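Local coordinates for protein CurM Sulfotransferase (Moorea producta, PDB 4GBM) that probably transfers a sulfonate group from the donor PAPS to a substrate of the curacin polyketide pathway, leaving adenosine-3'-5'-diphosphate as product, at residues G33-L38 / K158-V163; S172-R177 / N188-A193. The protein carries 2 engineered substitutions. One frame throughout, in Å; residues are numbered along the deposited sequence.

Contact 1. Residues G33-L38 / K158-V163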
loop_
_atom_site.group_PDB
_atom_site.type_symbol
_atom_site.label_atom_id
_atom_site.label_comp_id
_atom_site.label_asym_id
_atom_site.label_seq_id
_atom_site.Cartn_x
_atom_site.Cartn_y
_atom_site.Cartn_z
ATOM N N GLY A 33 -7.165 -10.801 12.719
ATOM C CA GLY A 33 -7.025 -9.539 11.992
ATOM C C GLY A 33 -5.599 -9.129 11.698
ATOM O O GLY A 33 -4.680 -9.411 12.478
ATOM N N ILE A 34 -5.420 -8.466 10.559
ATOM C CA ILE A 34 -4.126 -7.892 10.196
ATOM C C ILE A 34 -4.264 -6.382 10.070
ATOM O O ILE A 34 -5.275 -5.810 10.480
ATOM C CB ILE A 34 -3.530 -8.536 8.911
ATOM C CG1 ILE A 34 -4.420 -8.286 7.684
ATOM C CG2 ILE A 34 -3.271 -10.036 9.141
ATOM C CD1 ILE A 34 -3.746 -8.638 6.359
ATOM N N ILE A 35 -3.227 -5.738 9.546
ATOM C CA ILE A 35 -3.258 -4.299 9.303
ATOM C C ILE A 35 -3.195 -4.065 7.800
ATOM O O ILE A 35 -2.331 -4.620 7.126
ATOM C CB ILE A 35 -2.062 -3.608 9.987
ATOM C CG1 ILE A 35 -2.124 -3.839 11.500
ATOM C CG2 ILE A 35 -2.039 -2.105 9.651
ATOM C CD1 ILE A 35 -0.767 -3.676 12.211
ATOM N N PHE A 36 -4.128 -3.269 7.273
ATOM C CA PHE A 36 -4.093 -2.875 5.856
ATOM C C PHE A 36 -3.725 -1.410 5.704
ATOM O O PHE A 36 -4.151 -0.575 6.507
ATOM C CB PHE A 36 -5.454 -3.098 5.191
ATOM C CG PHE A 36 -5.804 -4.542 4.989
ATOM C CD1 PHE A 36 -5.312 -5.244 3.891
ATOM C CD2 PHE A 36 -6.633 -5.203 5.889
ATOM C CE1 PHE A 36 -5.638 -6.588 3.700
ATOM C CE2 PHE A 36 -6.968 -6.547 5.710
ATOM C CZ PHE A 36 -6.477 -7.240 4.611
ATOM N N ILE A 37 -2.925 -1.093 4.687
ATOM C CA ILE A 37 -2.734 0.309 4.297
ATOM C C ILE A 37 -3.488 0.517 2.990
ATOM O O ILE A 37 -3.166 -0.105 1.975
ATOM C CB ILE A 37 -1.244 0.711 4.119
ATOM C CG1 ILE A 37 -0.492 0.600 5.450
ATOM C CG2 ILE A 37 -1.147 2.149 3.571
ATOM C CD1 ILE A 37 1.041 0.693 5.333
ATOM N N LEU A 38 -4.503 1.376 3.033
ATOM C CA LEU A 38 -5.309 1.687 1.849
ATOM C C LEU A 38 -5.019 3.088 1.351
ATOM O O LEU A 38 -5.013 4.049 2.130
ATOM C CB LEU A 38 -6.799 1.582 2.168
ATOM C CG LEU A 38 -7.305 0.262 2.753
ATOM C CD1 LEU A 38 -8.799 0.352 2.962
ATOM C CD2 LEU A 38 -6.940 -0.934 1.873
ATOM N N LYS A 158 -7.362 -3.903 11.185
ATOM C CA LYS A 158 -7.289 -2.453 11.275
ATOM C C LYS A 158 -6.871 -1.873 9.931
ATOM O O LYS A 158 -6.082 -2.475 9.197
ATOM C CB LYS A 158 -6.310 -2.029 12.367
ATOM C CG LYS A 158 -6.875 -2.185 13.771
ATOM C CD LYS A 158 -5.900 -1.653 14.810
ATOM C CE LYS A 158 -6.480 -1.748 16.212
ATOM N NZ LYS A 158 -6.700 -3.157 16.646
ATOM N N TYR A 159 -7.423 -0.708 9.623
ATOM C CA TYR A 159 -7.196 -0.044 8.346
ATOM C C TYR A 159 -6.570 1.316 8.529
ATOM O O TYR A 159 -7.111 2.173 9.231
ATOM C CB TYR A 159 -8.522 0.094 7.604
ATOM C CG TYR A 159 -9.070 -1.239 7.210
ATOM C CD1 TYR A 159 -8.735 -1.809 5.987
ATOM C CD2 TYR A 159 -9.914 -1.951 8.064
ATOM C CE1 TYR A 159 -9.224 -3.049 5.618
ATOM C CE2 TYR A 159 -10.410 -3.196 7.706
ATOM C CZ TYR A 159 -10.067 -3.734 6.477
ATOM O OH TYR A 159 -10.552 -4.957 6.113
ATOM N N ILE A 160 -5.410 1.495 7.903
ATOM C CA ILE A 160 -4.767 2.798 7.827
ATOM C C ILE A 160 -5.131 3.406 6.480
ATOM O O ILE A 160 -4.769 2.859 5.435
ATOM C CB ILE A 160 -3.238 2.670 7.932
ATOM C CG1 ILE A 160 -2.832 1.975 9.234
ATOM C CG2 ILE A 160 -2.570 4.050 7.814
ATOM C CD1 ILE A 160 -1.364 1.520 9.230
ATOM N N TYR A 161 -5.838 4.538 6.509
ATOM C CA TYR A 161 -6.259 5.224 5.294
ATOM C C TYR A 161 -5.300 6.372 5.052
ATOM O O TYR A 161 -5.330 7.381 5.764
ATOM C CB TYR A 161 -7.708 5.710 5.449
ATOM C CG TYR A 161 -8.282 6.517 4.295
ATOM C CD1 TYR A 161 -7.783 6.405 2.988
ATOM C CD2 TYR A 161 -9.360 7.371 4.514
ATOM C CE1 TYR A 161 -8.337 7.151 1.945
ATOM C CE2 TYR A 161 -9.922 8.117 3.483
ATOM C CZ TYR A 161 -9.411 7.997 2.203
ATOM O OH TYR A 161 -9.963 8.749 1.206
ATOM N N LEU A 162 -4.421 6.178 4.071
ATOM C CA LEU A 162 -3.403 7.163 3.710
ATOM C C LEU A 162 -3.905 8.003 2.540
ATOM O O LEU A 162 -4.280 7.460 1.500
ATOM C CB LEU A 162 -2.096 6.447 3.352
ATOM C CG LEU A 162 -0.930 7.297 2.846
ATOM C CD1 LEU A 162 -0.438 8.305 3.895
ATOM C CD2 LEU A 162 0.199 6.382 2.404
ATOM N N VAL A 163 -3.925 9.321 2.736
ATOM C CA VAL A 163 -4.404 10.266 1.725
ATOM C C VAL A 163 -3.323 11.283 1.362
ATOM O O VAL A 163 -2.488 11.634 2.195
ATOM C CB VAL A 163 -5.704 11.010 2.165
ATOM C CG1 VAL A 163 -6.852 10.043 2.363
ATOM C CG2 VAL A 163 -5.491 11.833 3.430
#
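Phe-36 and Tyr-159, level with each other on neighbouring strands, send their rings off the same face of the sheet, side by side and pointing the same way. The planes are nearly parallel, 12° apart, but slid so far that the rings barely overlap; Phe-36 CD2 meets Tyr-159 CE1 at 3.4 Å. Each ring carbon CG stands beside its own backbone N and anti to the carbonyl carbon (chi1 -71° and -66°), and this shared torsion keeps the two rings aligned. Leu-38 comes at the Tyr-159 ring from further along its strand, its CD1 methyl 3.7 Å from Tyr-159 CD1, while the Tyr-159 hydroxyl is bound to Glu-151.

On the other face the contact is made mainly by three isoleucines. The CD1 tip of Ile-160 touches two neighbours on the adjacent strand: Ile-35 CG2 at 3.7 Å and Ile-37 CG1 at 4.0 Å. Ile-37 runs alongside Ile-160, whereas Ile-35 approaches it aslant.

Five backbone bonds zip the strands in parallel register. Lys-158 N donates to Ile-34 O and Leu-162 N to Leu-38 O at the two ends, and the innermost, from Ile-160 N to Phe-36 O, is 2.8 Å long and almost straight. Tyr-161 turns its ring edge to Leu-38 O, and its hydroxyl bonds to Asn-201 of helix 189-208.

With strand 132-136 beyond 35-39 and strand 216-220 beyond 158-163, this buried contact pairs the middle strand of the five-stranded parallel sheet, order 2-3-1-4-5, with its neighbour in the P-loop-type sulfotransferase fold.

Contact 2. Residues S172-R177 / N188-A193. With A3P (adenosine-3'-5'-diphosphate), chain G.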
loop_
_atom_site.group_PDB
_atom_site.type_symbol
_atom_site.label_atom_id
_atom_site.label_comp_id
_atom_site.label_asym_id
_atom_site.label_seq_id
_atom_site.Cartn_x
_atom_site.Cartn_y
_atom_site.Cartn_z
ATOM N N SER A 172 2.238 13.329 -10.103
ATOM C CA SER A 172 3.117 12.173 -10.001
ATOM C C SER A 172 2.685 11.056 -10.958
ATOM O O SER A 172 3.501 10.509 -11.696
ATOM C CB SER A 172 3.138 11.660 -8.555
ATOM O OG SER A 172 3.904 10.474 -8.458
ATOM N N PHE A 173 1.396 10.728 -10.948
ATOM C CA PHE A 173 0.851 9.672 -11.802
ATOM C C PHE A 173 1.159 9.927 -13.289
ATOM O O PHE A 173 1.597 9.022 -14.012
ATOM C CB PHE A 173 -0.656 9.571 -11.545
ATOM C CG PHE A 173 -1.323 8.382 -12.186
ATOM C CD1 PHE A 173 -1.686 8.416 -13.530
ATOM C CD2 PHE A 173 -1.620 7.249 -11.436
ATOM C CE1 PHE A 173 -2.325 7.335 -14.123
ATOM C CE2 PHE A 173 -2.270 6.148 -12.025
ATOM C CZ PHE A 173 -2.620 6.204 -13.374
ATOM N N VAL A 174 0.951 11.164 -13.726
ATOM C CA VAL A 174 1.213 11.570 -15.108
ATOM C C VAL A 174 2.713 11.526 -15.424
ATOM O O VAL A 174 3.117 10.994 -16.464
ATOM C CB VAL A 174 0.591 12.962 -15.402
ATOM C CG1 VAL A 174 1.028 13.503 -16.763
ATOM C CG2 VAL A 174 -0.940 12.873 -15.362
ATOM N N ARG A 175 3.529 12.061 -14.515
ATOM C CA ARG A 175 4.990 12.056 -14.672
ATOM C C ARG A 175 5.541 10.635 -14.825
ATOM O O ARG A 175 6.470 10.396 -15.621
ATOM C CB ARG A 175 5.654 12.771 -13.485
ATOM C CG ARG A 175 7.192 12.672 -13.449
ATOM C CD ARG A 175 7.853 13.697 -12.508
ATOM N NE ARG A 175 7.098 13.918 -11.272
ATOM C CZ ARG A 175 7.047 13.064 -10.251
ATOM N NH1 ARG A 175 6.307 13.357 -9.186
ATOM N NH2 ARG A 175 7.719 11.912 -10.298
ATOM N N MET A 176 4.961 9.702 -14.070
ATOM C CA MET A 176 5.401 8.305 -14.065
ATOM C C MET A 176 4.796 7.488 -15.205
ATOM O O MET A 176 5.106 6.304 -15.363
ATOM C CB MET A 176 5.111 7.655 -12.704
ATOM C CG MET A 176 5.888 8.287 -11.543
ATOM S SD MET A 176 7.672 8.257 -11.776
ATOM C CE MET A 176 7.998 6.497 -11.689
ATOM N N ARG A 177 3.932 8.136 -15.990
ATOM C CA ARG A 177 3.319 7.544 -17.190
ATOM C C ARG A 177 2.513 6.284 -16.884
ATOM O O ARG A 177 2.592 5.284 -17.605
ATOM C CB ARG A 177 4.380 7.276 -18.264
ATOM C CG ARG A 177 4.998 8.551 -18.808
ATOM C CD ARG A 177 6.193 8.293 -19.705
ATOM N NE ARG A 177 6.530 9.488 -20.474
ATOM C CZ ARG A 177 7.120 10.576 -19.979
ATOM N NH1 ARG A 177 7.451 10.648 -18.692
ATOM N NH2 ARG A 177 7.373 11.604 -20.776
ATOM N N ASN A 188 -7.146 11.362 -21.877
ATOM C CA ASN A 188 -6.309 12.431 -21.348
ATOM C C ASN A 188 -5.602 11.939 -20.089
ATOM O O ASN A 188 -6.276 11.512 -19.158
ATOM C CB ASN A 188 -7.196 13.641 -21.017
ATOM C CG ASN A 188 -6.398 14.887 -20.690
ATOM O OD1 ASN A 188 -5.565 14.892 -19.792
ATOM N ND2 ASN A 188 -6.666 15.964 -21.422
ATOM N N PRO A 189 -4.251 11.987 -20.058
ATOM C CA PRO A 189 -3.512 11.431 -18.909
ATOM C C PRO A 189 -3.870 12.093 -17.579
ATOM O O PRO A 189 -3.933 11.422 -16.542
ATOM C CB PRO A 189 -2.044 11.721 -19.251
ATOM C CG PRO A 189 -2.021 11.946 -20.713
ATOM C CD PRO A 189 -3.339 12.531 -21.085
ATOM N N TYR A 190 -4.100 13.401 -17.610
ATOM C CA TYR A 190 -4.458 14.138 -16.411
ATOM C C TYR A 190 -5.828 13.727 -15.890
ATOM O O TYR A 190 -6.013 13.599 -14.679
ATOM C CB TYR A 190 -4.385 15.646 -16.658
ATOM C CG TYR A 190 -2.963 16.130 -16.818
ATOM C CD1 TYR A 190 -2.196 16.476 -15.705
ATOM C CD2 TYR A 190 -2.382 16.227 -18.082
ATOM C CE1 TYR A 190 -0.875 16.918 -15.853
ATOM C CE2 TYR A 190 -1.073 16.661 -18.239
ATOM C CZ TYR A 190 -0.330 17.006 -17.124
ATOM O OH TYR A 190 0.966 17.441 -17.294
ATOM N N ARG A 191 -6.779 13.511 -16.801
ATOM C CA ARG A 191 -8.110 13.058 -16.397
ATOM C C ARG A 191 -8.093 11.608 -15.920
ATOM O O ARG A 191 -8.823 11.252 -14.991
ATOM C CB ARG A 191 -9.130 13.272 -17.515
ATOM C CG ARG A 191 -9.425 14.749 -17.800
ATOM C CD ARG A 191 -10.041 15.464 -16.582
ATOM N NE ARG A 191 -10.720 16.698 -16.987
ATOM C CZ ARG A 191 -10.928 17.754 -16.203
ATOM N NH1 ARG A 191 -10.508 17.763 -14.939
ATOM N NH2 ARG A 191 -11.559 18.817 -16.701
ATOM N N VAL A 192 -7.266 10.776 -16.554
ATOM C CA VAL A 192 -7.099 9.382 -16.117
ATOM C C VAL A 192 -6.544 9.348 -14.694
ATOM O O VAL A 192 -7.067 8.622 -13.837
ATOM C CB VAL A 192 -6.197 8.558 -17.086
ATOM C CG1 VAL A 192 -5.897 7.184 -16.511
ATOM C CG2 VAL A 192 -6.878 8.408 -18.445
ATOM N N ALA A 193 -5.503 10.149 -14.443
ATOM C CA ALA A 193 -4.898 10.253 -13.114
ATOM C C ALA A 193 -5.906 10.734 -12.079
ATOM O O ALA A 193 -5.978 10.200 -10.970
ATOM C CB ALA A 193 -3.673 11.179 -13.138
HETATM P P1 A3P G . 7.048 10.712 -6.736
HETATM O O1P A3P G . 6.488 10.414 -8.103
HETATM O O2P A3P G . 8.430 10.149 -6.517
HETATM O O3P A3P G . 6.878 12.148 -6.329
HETATM P P2 A3P G . 3.559 5.304 -3.477
HETATM O O4P A3P G . 2.211 5.280 -2.830
HETATM O O5P A3P G . 3.579 4.993 -4.947
HETATM O O6P A3P G . 4.601 4.554 -2.691
HETATM O "O5'" A3P G . 4.004 6.859 -3.426
HETATM C "C5'" A3P G . 5.153 7.281 -4.166
HETATM C "C4'" A3P G . 5.453 8.692 -3.722
HETATM O "O4'" A3P G . 5.960 8.655 -2.382
HETATM C "C3'" A3P G . 6.572 9.331 -4.521
HETATM O "O3'" A3P G . 6.066 9.866 -5.753
HETATM C "C2'" A3P G . 7.071 10.384 -3.538
HETATM O "O2'" A3P G . 6.343 11.607 -3.685
HETATM C "C1'" A3P G . 6.771 9.802 -2.162
HETATM N N9 A3P G . 8.029 9.384 -1.493
HETATM C C8 A3P G . 8.814 8.327 -1.791
HETATM N N7 A3P G . 9.905 8.279 -0.981
HETATM C C5 A3P G . 9.813 9.335 -0.147
HETATM C C6 A3P G . 10.615 9.896 0.967
HETATM N N6 A3P G . 11.760 9.283 1.355
HETATM N N1 A3P G . 10.152 11.024 1.569
HETATM C C2 A3P G . 9.003 11.631 1.197
HETATM N N3 A3P G . 8.224 11.167 0.196
HETATM C C4 A3P G . 8.579 10.050 -0.480
#
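Val-174 sets one methyl over the face of the Tyr-190 ring and the other against the backbone of the same helical turn, an aliphatic wedge on a helix whose other side grips a nucleotide phosphate. Its CG1 sits 4.1 Å from the Tyr-190 ring centroid in a CH-pi contact, 22° off the ring normal, and the two side chains cross at about a right angle. CG1 lies anti to the backbone N (chi1 171°), which lays CG2 against the Pro-189 carbonyl, 3.5 Å from its O, in van der Waals contact. Without the ring, with an alanine here in place of Tyr-190, Val-174 CG1 is likely to lose its aromatic cover and a gap to open beside Ile-170 and Pro-292, which also touch this side chain.

One residue back, Phe-173 receives Ala-193 over its ring face: Ala-193 CA stands 4.2 Å from the centroid, and Ala-193 CB comes to 3.4 Å from Phe-173 CD1. Asn-188 caps the start of helix 189-208, its OD1 accepting a weak bond from Tyr-190 N.

Toward the ligand, Ser-172 OG donates to A3P O1P at 2.6 Å, and Arg-175 NH2 reaches the same oxygen at 2.9 Å. Arg-175 NH1 spans O1P and O3P of the phosphate and also pairs with Glu-171, which probably steadies the guanidinium. Between these two segments the contacts are apolar, which probably leaves Ser-172 and Arg-175 to bind the 3'-phosphate.

Contact 1 lies deep in the fold, its centre about 8 Å from the centre of the chain; the centre of contact 2 lies farther out, at about 19 Å, and that contact is only partly buried. Their nearest atoms are about 12 Å apart. The chain connects them in series: strand 158-163 of contact 1 is followed by helix 166-175 of contact 2, and helix 189-208, whose first turn enters contact 2, packs farther along on Tyr-161. Backbone hydrogen bonds order the strand pair, with mostly apolar side chains on both faces. The helix pair meets through side-chain packing, and its polar chemistry is directed at the nucleotide, which the side chain of Leu-162 in contact 1 approaches to about 6 Å.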